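Local coordinates for binding domain (Hc) of Paraclostridial Mosquitocidal Protein 1 (Paraclostridium bifermentans, PDB 6HOX), which targets host nerve cells as the receptor-binding part of a clostridial neurotoxin heavy chain that delivers the toxin light chain into the host cytosol, at residues A[92-97]-A[238-243]; A[246-249]-A[255-258]; A[257-262]-A[333-338]. All coordinates share one frame; numbering follows the deposited sequence.

Contact 1: residues A[92-97]-A[238-243]; sequences SFWIRV and MLFNSY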
loop_
_atom_site.group_PDB
_atom_site.type_symbol
_atom_site.label_atom_id
_atom_site.label_comp_id
_atom_site.label_asym_id
_atom_site.label_seq_id
_atom_site.Cartn_x
_atom_site.Cartn_y
_atom_site.Cartn_z
ATOM N N SER A 92 -15.835 5.767 0.249
ATOM C CA SER A 92 -14.629 4.926 0.089
ATOM C C SER A 92 -13.567 5.667 -0.732
ATOM O O SER A 92 -13.874 6.565 -1.511
ATOM C CB SER A 92 -14.948 3.565 -0.491
ATOM O OG SER A 92 -15.339 3.614 -1.857
ATOM N N PHE A 93 -12.300 5.315 -0.505
ATOM C CA PHE A 93 -11.198 5.911 -1.249
ATOM C C PHE A 93 -9.891 5.163 -0.980
ATOM O O PHE A 93 -9.647 4.579 0.129
ATOM C CB PHE A 93 -11.025 7.395 -0.893
ATOM C CG PHE A 93 -10.806 7.704 0.569
ATOM C CD1 PHE A 93 -11.881 7.868 1.429
ATOM C CD2 PHE A 93 -9.533 7.872 1.076
ATOM C CE1 PHE A 93 -11.690 8.147 2.770
ATOM C CE2 PHE A 93 -9.341 8.190 2.410
ATOM C CZ PHE A 93 -10.419 8.309 3.259
ATOM N N TRP A 94 -9.035 5.207 -2.007
ATOM C CA TRP A 94 -7.643 4.831 -1.888
ATOM C C TRP A 94 -6.858 6.076 -1.496
ATOM O O TRP A 94 -7.054 7.137 -2.103
ATOM C CB TRP A 94 -7.130 4.257 -3.205
ATOM C CG TRP A 94 -7.540 2.840 -3.444
ATOM C CD1 TRP A 94 -8.525 2.388 -4.273
ATOM C CD2 TRP A 94 -6.955 1.673 -2.841
ATOM N NE1 TRP A 94 -8.581 1.021 -4.244
ATOM C CE2 TRP A 94 -7.624 0.553 -3.382
ATOM C CE3 TRP A 94 -5.915 1.464 -1.922
ATOM C CZ2 TRP A 94 -7.306 -0.749 -2.999
ATOM C CZ3 TRP A 94 -5.587 0.172 -1.567
ATOM C CH2 TRP A 94 -6.274 -0.916 -2.103
ATOM N N ILE A 95 -5.975 5.922 -0.507
ATOM C CA ILE A 95 -5.126 6.986 -0.039
ATOM C C ILE A 95 -3.697 6.466 0.119
ATOM O O ILE A 95 -3.465 5.325 0.545
ATOM C CB ILE A 95 -5.664 7.598 1.270
ATOM C CG1 ILE A 95 -5.086 9.001 1.483
ATOM C CG2 ILE A 95 -5.422 6.691 2.465
ATOM C CD1 ILE A 95 -5.653 9.721 2.698
ATOM N N ARG A 96 -2.740 7.316 -0.246
ATOM C CA ARG A 96 -1.349 7.080 0.028
ATOM C C ARG A 96 -0.793 8.333 0.701
ATOM O O ARG A 96 -0.688 9.384 0.062
ATOM C CB ARG A 96 -0.595 6.735 -1.258
ATOM C CG ARG A 96 0.804 6.176 -1.034
ATOM C CD ARG A 96 1.496 5.867 -2.341
ATOM N NE ARG A 96 2.878 5.430 -2.175
ATOM C CZ ARG A 96 3.721 5.214 -3.181
ATOM N NH1 ARG A 96 3.384 5.552 -4.413
ATOM N NH2 ARG A 96 4.910 4.683 -2.958
ATOM N N VAL A 97 -0.505 8.201 1.994
ATOM C CA VAL A 97 0.028 9.236 2.836
ATOM C C VAL A 97 1.501 8.975 3.093
ATOM O O VAL A 97 1.853 7.864 3.491
ATOM C CB VAL A 97 -0.728 9.283 4.170
ATOM C CG1 VAL A 97 -0.182 10.362 5.092
ATOM C CG2 VAL A 97 -2.231 9.429 3.953
ATOM N N MET A 238 -16.137 -7.102 -0.203
ATOM C CA MET A 238 -16.336 -7.306 -1.642
ATOM C C MET A 238 -15.821 -6.086 -2.424
ATOM O O MET A 238 -15.180 -6.242 -3.460
ATOM C CB MET A 238 -17.829 -7.538 -1.886
ATOM C CG MET A 238 -18.271 -7.642 -3.318
ATOM S SD MET A 238 -20.082 -7.964 -3.369
ATOM C CE MET A 238 -20.244 -9.371 -2.266
ATOM N N LEU A 239 -16.111 -4.872 -1.928
ATOM C CA LEU A 239 -15.646 -3.639 -2.580
ATOM C C LEU A 239 -14.106 -3.627 -2.604
ATOM O O LEU A 239 -13.463 -3.332 -3.644
ATOM C CB LEU A 239 -16.196 -2.430 -1.819
ATOM C CG LEU A 239 -15.632 -1.070 -2.240
ATOM C CD1 LEU A 239 -15.943 -0.796 -3.695
ATOM C CD2 LEU A 239 -16.187 0.042 -1.371
ATOM N N PHE A 240 -13.496 -3.965 -1.464
ATOM C CA PHE A 240 -12.043 -3.963 -1.366
ATOM C C PHE A 240 -11.449 -4.966 -2.361
ATOM O O PHE A 240 -10.502 -4.632 -3.097
ATOM C CB PHE A 240 -11.592 -4.242 0.064
ATOM C CG PHE A 240 -10.102 -4.435 0.212
ATOM C CD1 PHE A 240 -9.242 -3.353 0.138
ATOM C CD2 PHE A 240 -9.567 -5.691 0.435
ATOM C CE1 PHE A 240 -7.874 -3.519 0.274
ATOM C CE2 PHE A 240 -8.201 -5.868 0.569
ATOM C CZ PHE A 240 -7.356 -4.779 0.507
ATOM N N ASN A 241 -12.014 -6.187 -2.369
ATOM C CA ASN A 241 -11.554 -7.288 -3.207
ATOM C C ASN A 241 -11.663 -6.925 -4.690
ATOM O O ASN A 241 -10.858 -7.409 -5.507
ATOM C CB ASN A 241 -12.313 -8.580 -2.907
ATOM C CG ASN A 241 -11.946 -9.169 -1.567
ATOM O OD1 ASN A 241 -10.856 -8.931 -1.049
ATOM N ND2 ASN A 241 -12.855 -9.930 -0.983
ATOM N N SER A 242 -12.621 -6.055 -5.032
ATOM C CA SER A 242 -12.902 -5.748 -6.417
ATOM C C SER A 242 -11.752 -4.950 -7.037
ATOM O O SER A 242 -11.661 -4.855 -8.255
ATOM C CB SER A 242 -14.232 -5.044 -6.574
ATOM O OG SER A 242 -14.167 -3.681 -6.176
ATOM N N TYR A 243 -10.886 -4.367 -6.208
ATOM C CA TYR A 243 -9.732 -3.611 -6.693
ATOM C C TYR A 243 -8.536 -4.517 -7.028
ATOM O O TYR A 243 -7.522 -4.016 -7.506
ATOM C CB TYR A 243 -9.343 -2.554 -5.667
ATOM C CG TYR A 243 -10.354 -1.444 -5.593
ATOM C CD1 TYR A 243 -10.515 -0.585 -6.664
ATOM C CD2 TYR A 243 -11.172 -1.274 -4.486
ATOM C CE1 TYR A 243 -11.444 0.440 -6.630
ATOM C CE2 TYR A 243 -12.098 -0.241 -4.437
ATOM C CZ TYR A 243 -12.242 0.609 -5.518
ATOM O OH TYR A 243 -13.163 1.620 -5.507
HETATM O O HOH W 1 -12.988 3.339 -3.411
#
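Trp94, on the strand 89-96, drives the edge of its indole into the face of Tyr243 and shows how two segments, 92-97 and 238-243, can be joined by aromatic side chains with no direct hydrogen bond between them. The pair is a T-shaped (edge-to-face) stack: the centroids of the five-membered ring of Trp94 and the ring of Tyr243 are 4.5 Å apart, and the planes stand at 83°. Trp94 NE1 does the touching. It sits 3.3 Å above the phenol plane, over the ring centre, a position in which a polar N-H can face pi electrons. Both side chains leave the backbone with CG anti to the carbonyl carbon (chi1 -78° in Trp94, -71° in Tyr243). The benzo side of the indole lies against the start of the tyrosine side chain, with Trp94 CZ2 3.8 Å from Tyr243 CB. Farther round the indole, Trp94 CH2 meets Phe240 CE1 at 3.9 Å, the phenylalanine side chain lying roughly perpendicular to that of the tryptophan.

Toward Ser92 the fit is looser, and a single water completes it. Ser92 OG touches the CD2 methyl of Leu239 at 3.7 Å. The same hydroxyl is bridged to Tyr243 OH by a water that lies 2.8 Å from Ser92 OG and 2.7 Å from Tyr243 OH. The phenol is thus gripped at two places, by the indole over its face and by the water at its hydroxyl.

His168, on the strand 167-174, meets both Trp94 and Tyr243, and Arg58 makes a cation-pi contact with Trp94. The strand 89-96 runs antiparallel between 167-174 and 218-227 in the concanavalin-like N-terminal half, and the helix 233-241 packs beside this sheet, with Leu239 on Tyr227 of the strand 218-227.

Contact 2: residues A[246-249]-A[255-258]; sequences SNIL and EPLE
Leu249 and Leu257 meet twice, through their backbones and through their side chains, and so illustrate how two loop segments without regular structure can be held by one backbone hydrogen bond flanked by two apolar pairs. The polar part is that bond, from Leu257 N to Leu249 O, at 2.9 Å. It is nearly straight at the hydrogen (170°), yet the donor stands above the carbonyl plane, 46° out of it, and therefore does not lie on a lone pair. The alpha carbons of the two leucines approach to 5.3 Å, the nearest pair across the segments, and Pro256 CA also lies against Leu249 O at 3.6 Å.

The apolar part falls into two side-by-side pairs. In the first, Leu249 and Leu257 point the same way, with Leu249 CB 3.7 Å from Leu257 CD2. In Leu257, CG lies anti to the residue's own nitrogen, and the second torsion, near +60°, then sets the CD2 branch beside its partner, where it also approaches the CD1 methyl of Leu249. In the second, Ile248 and Pro256 are likewise aligned: the terminal methyl of Ile248, CD1, rests 4.0 Å from both CB and CG of the proline ring.

The acidic side chains turn to partners outside the two segments. The carboxylate of Glu255 accepts a hydrogen bond from Trp166 NE1 through OE2, and that of Glu258 forms a salt bridge to Lys327.

Both segments belong to the connection between the helix 233-241 and the strand 263-267, where the chain passes toward the trefoil-like C-terminal half. Val329 forms backbone hydrogen bonds with Leu249 and Leu257 alike, and the two leucine side chains pack on Leu372 of the strand 369-373, which lays this connection against the C-terminal subdomain.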
loop_
_atom_site.group_PDB
_atom_site.type_symbol
_atom_site.label_atom_id
_atom_site.label_comp_id
_atom_site.label_asym_id
_atom_site.label_seq_id
_atom_site.Cartn_x
_atom_site.Cartn_y
_atom_site.Cartn_z
ATOM N N SER A 246 -7.335 -8.653 -10.989
ATOM C CA SER A 246 -6.396 -9.100 -12.006
ATOM C C SER A 246 -5.286 -9.949 -11.375
ATOM O O SER A 246 -5.181 -10.091 -10.159
ATOM C CB SER A 246 -5.839 -7.937 -12.763
ATOM O OG SER A 246 -4.900 -7.245 -11.963
ATOM N N ASN A 247 -4.440 -10.507 -12.234
ATOM C CA ASN A 247 -3.407 -11.438 -11.818
ATOM C C ASN A 247 -2.054 -10.730 -11.684
ATOM O O ASN A 247 -1.050 -11.393 -11.522
ATOM C CB ASN A 247 -3.362 -12.627 -12.777
ATOM C CG ASN A 247 -4.578 -13.503 -12.598
ATOM O OD1 ASN A 247 -5.085 -13.643 -11.483
ATOM N ND2 ASN A 247 -5.080 -14.056 -13.690
ATOM N N ILE A 248 -2.032 -9.392 -11.730
ATOM C CA ILE A 248 -0.785 -8.658 -11.590
ATOM C C ILE A 248 -0.320 -8.789 -10.136
ATOM O O ILE A 248 -1.134 -8.784 -9.212
ATOM C CB ILE A 248 -0.920 -7.187 -12.022
ATOM C CG1 ILE A 248 -1.839 -6.414 -11.074
ATOM C CG2 ILE A 248 -1.343 -7.080 -13.484
ATOM C CD1 ILE A 248 -2.059 -4.975 -11.451
ATOM N N LEU A 249 0.990 -8.943 -9.951
ATOM C CA LEU A 249 1.586 -8.876 -8.632
ATOM C C LEU A 249 1.774 -7.400 -8.261
ATOM O O LEU A 249 1.561 -6.499 -9.064
ATOM C CB LEU A 249 2.914 -9.649 -8.639
ATOM C CG LEU A 249 2.775 -11.163 -8.803
ATOM C CD1 LEU A 249 4.143 -11.823 -8.886
ATOM C CD2 LEU A 249 1.966 -11.751 -7.663
ATOM N N GLU A 255 1.477 -0.839 -5.664
ATOM C CA GLU A 255 1.439 -0.520 -7.094
ATOM C C GLU A 255 1.847 -1.744 -7.906
ATOM O O GLU A 255 2.412 -2.693 -7.376
ATOM C CB GLU A 255 2.295 0.715 -7.366
ATOM C CG GLU A 255 1.855 1.880 -6.493
ATOM C CD GLU A 255 2.218 3.253 -7.022
ATOM O OE1 GLU A 255 3.225 3.368 -7.740
ATOM O OE2 GLU A 255 1.495 4.204 -6.693
ATOM N N PRO A 256 1.459 -1.825 -9.194
ATOM C CA PRO A 256 1.756 -3.012 -9.994
ATOM C C PRO A 256 3.264 -3.307 -10.036
ATOM O O PRO A 256 4.070 -2.396 -10.177
ATOM C CB PRO A 256 1.188 -2.660 -11.370
ATOM C CG PRO A 256 0.093 -1.657 -11.061
ATOM C CD PRO A 256 0.658 -0.829 -9.926
ATOM N N LEU A 257 3.623 -4.587 -9.865
ATOM C CA LEU A 257 5.004 -5.028 -9.913
ATOM C C LEU A 257 5.452 -4.984 -11.382
ATOM O O LEU A 257 4.695 -5.364 -12.261
ATOM C CB LEU A 257 5.089 -6.438 -9.324
ATOM C CG LEU A 257 6.501 -6.999 -9.128
ATOM C CD1 LEU A 257 7.264 -6.206 -8.075
ATOM C CD2 LEU A 257 6.444 -8.469 -8.737
ATOM N N GLU A 258 6.663 -4.507 -11.657
ATOM C CA GLU A 258 7.091 -4.336 -13.064
ATOM C C GLU A 258 8.374 -5.103 -13.375
ATOM O O GLU A 258 9.210 -5.305 -12.508
ATOM C CB GLU A 258 7.360 -2.872 -13.402
ATOM C CG GLU A 258 6.153 -1.965 -13.217
ATOM C CD GLU A 258 6.445 -0.512 -13.561
ATOM O OE1 GLU A 258 7.386 -0.262 -14.369
ATOM O OE2 GLU A 258 5.731 0.367 -13.029
#

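Contact 3: residues A[257-262]-A[333-338]; sequences LEYNKS and DVADVK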
loop_
_atom_site.group_PDB
_atom_site.type_symbol
_atom_site.label_atom_id
_atom_site.label_comp_id
_atom_site.label_asym_id
_atom_site.label_seq_id
_atom_site.Cartn_x
_atom_site.Cartn_y
_atom_site.Cartn_z
ATOM N N LEU A 257 3.623 -4.587 -9.865
ATOM C CA LEU A 257 5.004 -5.028 -9.913
ATOM C C LEU A 257 5.452 -4.984 -11.382
ATOM O O LEU A 257 4.695 -5.364 -12.261
ATOM C CB LEU A 257 5.089 -6.438 -9.324
ATOM C CG LEU A 257 6.501 -6.999 -9.128
ATOM C CD1 LEU A 257 7.264 -6.206 -8.075
ATOM C CD2 LEU A 257 6.444 -8.469 -8.737
ATOM N N GLU A 258 6.663 -4.507 -11.657
ATOM C CA GLU A 258 7.091 -4.336 -13.064
ATOM C C GLU A 258 8.374 -5.103 -13.375
ATOM O O GLU A 258 9.210 -5.305 -12.508
ATOM C CB GLU A 258 7.360 -2.872 -13.402
ATOM C CG GLU A 258 6.153 -1.965 -13.217
ATOM C CD GLU A 258 6.445 -0.512 -13.561
ATOM O OE1 GLU A 258 7.386 -0.262 -14.369
ATOM O OE2 GLU A 258 5.731 0.367 -13.029
ATOM N N TYR A 259 8.528 -5.423 -14.664
ATOM C CA TYR A 259 9.749 -5.942 -15.229
ATOM C C TYR A 259 10.704 -4.790 -15.535
ATOM O O TYR A 259 10.280 -3.677 -15.812
ATOM C CB TYR A 259 9.478 -6.712 -16.524
ATOM C CG TYR A 259 8.772 -8.025 -16.338
ATOM C CD1 TYR A 259 9.410 -9.064 -15.689
ATOM C CD2 TYR A 259 7.483 -8.241 -16.817
ATOM C CE1 TYR A 259 8.793 -10.287 -15.503
ATOM C CE2 TYR A 259 6.845 -9.461 -16.625
ATOM C CZ TYR A 259 7.510 -10.488 -15.970
ATOM O OH TYR A 259 6.949 -11.722 -15.808
ATOM N N ASN A 260 12.001 -5.100 -15.475
ATOM C CA ASN A 260 13.049 -4.199 -15.916
ATOM C C ASN A 260 13.009 -2.901 -15.099
ATOM O O ASN A 260 13.336 -1.836 -15.616
ATOM C CB ASN A 260 12.937 -3.926 -17.422
ATOM C CG ASN A 260 14.156 -3.236 -17.987
ATOM O OD1 ASN A 260 15.277 -3.562 -17.607
ATOM N ND2 ASN A 260 13.947 -2.248 -18.847
ATOM N N LYS A 261 12.678 -3.010 -13.809
ATOM C CA LYS A 261 12.617 -1.872 -12.914
ATOM C C LYS A 261 13.445 -2.160 -11.661
ATOM O O LYS A 261 13.271 -3.226 -11.025
ATOM C CB LYS A 261 11.165 -1.585 -12.555
ATOM C CG LYS A 261 10.944 -0.505 -11.505
ATOM C CD LYS A 261 9.476 -0.297 -11.225
ATOM C CE LYS A 261 9.235 0.696 -10.119
ATOM N NZ LYS A 261 7.883 1.281 -10.218
ATOM N N SER A 262 14.348 -1.222 -11.324
ATOM C CA SER A 262 15.265 -1.384 -10.185
ATOM C C SER A 262 14.481 -1.419 -8.872
ATOM O O SER A 262 13.718 -0.504 -8.571
ATOM C CB SER A 262 16.323 -0.317 -10.127
ATOM O OG SER A 262 17.369 -0.647 -11.010
ATOM N N ASP A 333 4.289 -16.034 -13.576
ATOM C CA ASP A 333 5.270 -15.728 -14.625
ATOM C C ASP A 333 6.614 -16.354 -14.253
ATOM O O ASP A 333 6.993 -16.334 -13.091
ATOM C CB ASP A 333 5.483 -14.225 -14.805
ATOM C CG ASP A 333 4.380 -13.522 -15.579
ATOM O OD1 ASP A 333 3.473 -14.222 -16.090
ATOM O OD2 ASP A 333 4.454 -12.270 -15.676
ATOM N N VAL A 334 7.315 -16.889 -15.263
ATOM C CA VAL A 334 8.658 -17.371 -15.103
ATOM C C VAL A 334 9.595 -16.202 -15.398
ATOM O O VAL A 334 9.470 -15.525 -16.415
ATOM C CB VAL A 334 8.959 -18.594 -15.992
ATOM C CG1 VAL A 334 10.450 -18.925 -16.004
ATOM C CG2 VAL A 334 8.166 -19.803 -15.524
ATOM N N ALA A 335 10.503 -15.938 -14.467
ATOM C CA ALA A 335 11.309 -14.736 -14.548
ATOM C C ALA A 335 12.596 -14.935 -13.742
ATOM O O ALA A 335 12.674 -15.785 -12.858
ATOM C CB ALA A 335 10.497 -13.553 -14.059
ATOM N N ASP A 336 13.621 -14.165 -14.089
ATOM C CA ASP A 336 14.854 -14.192 -13.359
ATOM C C ASP A 336 14.960 -12.922 -12.535
ATOM O O ASP A 336 14.411 -11.890 -12.899
ATOM C CB ASP A 336 16.039 -14.385 -14.299
ATOM C CG ASP A 336 16.064 -15.807 -14.831
ATOM O OD1 ASP A 336 15.961 -16.771 -14.003
ATOM O OD2 ASP A 336 16.139 -15.945 -16.048
ATOM N N VAL A 337 15.658 -13.047 -11.411
ATOM C CA VAL A 337 16.031 -11.911 -10.587
ATOM C C VAL A 337 17.512 -11.620 -10.837
ATOM O O VAL A 337 18.390 -12.392 -10.407
ATOM C CB VAL A 337 15.739 -12.190 -9.105
ATOM C CG1 VAL A 337 16.088 -11.001 -8.234
ATOM C CG2 VAL A 337 14.288 -12.620 -8.899
ATOM N N LYS A 338 17.750 -10.508 -11.537
ATOM C CA LYS A 338 19.052 -10.063 -11.982
ATOM C C LYS A 338 19.607 -9.056 -10.972
ATOM O O LYS A 338 18.938 -8.073 -10.594
ATOM C CB LYS A 338 18.921 -9.430 -13.368
ATOM C CG LYS A 338 20.175 -8.798 -13.956
ATOM C CD LYS A 338 19.849 -8.101 -15.268
ATOM C CE LYS A 338 20.803 -6.984 -15.633
ATOM N NZ LYS A 338 20.185 -6.048 -16.607
#
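Tyr259 reaches across to Asp333 and Ala335 within the C-terminal receptor-binding subdomain, a beta-trefoil, and gives an example of a loop fastened to a broken strand, 333-339, by one long side chain. Asp333 comes first along 333-338. Its OD2 accepts a hydrogen bond from Tyr259 OH; the hydroxyl meets this oxygen on the anti side, 34° out of the carboxylate plane, although ring and carboxylate planes differ by just 16°. Second partners hold both ends of this bond: Asp333 OD2 also takes Arg330 N, and Tyr259 OH is bonded to Asn321 ND2, so the phenol oxygen is fixed in a small polar network at the end of a buried ring.

Ala335 follows, two residues on, and its small methyl lies at the edge of the tyrosine ring, near the ring plane. Val334 and Val337 meanwhile pack on the strand 369-373, which places 333-339 in the fold.

Tyr259 carries CG anti to its carbonyl carbon (chi1 -70°), and from there the ring extends past the alanine to the aspartate: Tyr259 CE1 lies 4.0 Å from Ala335 CB, and Tyr259 OH is 2.6 Å from Asp333 OD2.

Overall arrangement
Contact 1 lies in the interior, its centre about 10 Å from the centre of the chain, where the N-terminal sheet meets the helix leading to the C-terminal half; contact 2 is partly buried; contact 3, centred about 20 Å from the chain's centre, is again buried, within the C-terminal half. Contacts 2 and 3 share Leu257 and Glu258, so one loop takes part in both, and their centres are about 11 Å apart. Contact 1 meets contact 2 through a long, weak ion pair between Arg96 and Glu255, whereas its nearest atoms lie about 8 Å from contact 3. Chemistry shifts along the series: aromatic stacking with a bridging water, then a backbone bond between aliphatic neighbours, then a phenol held by a carboxylate.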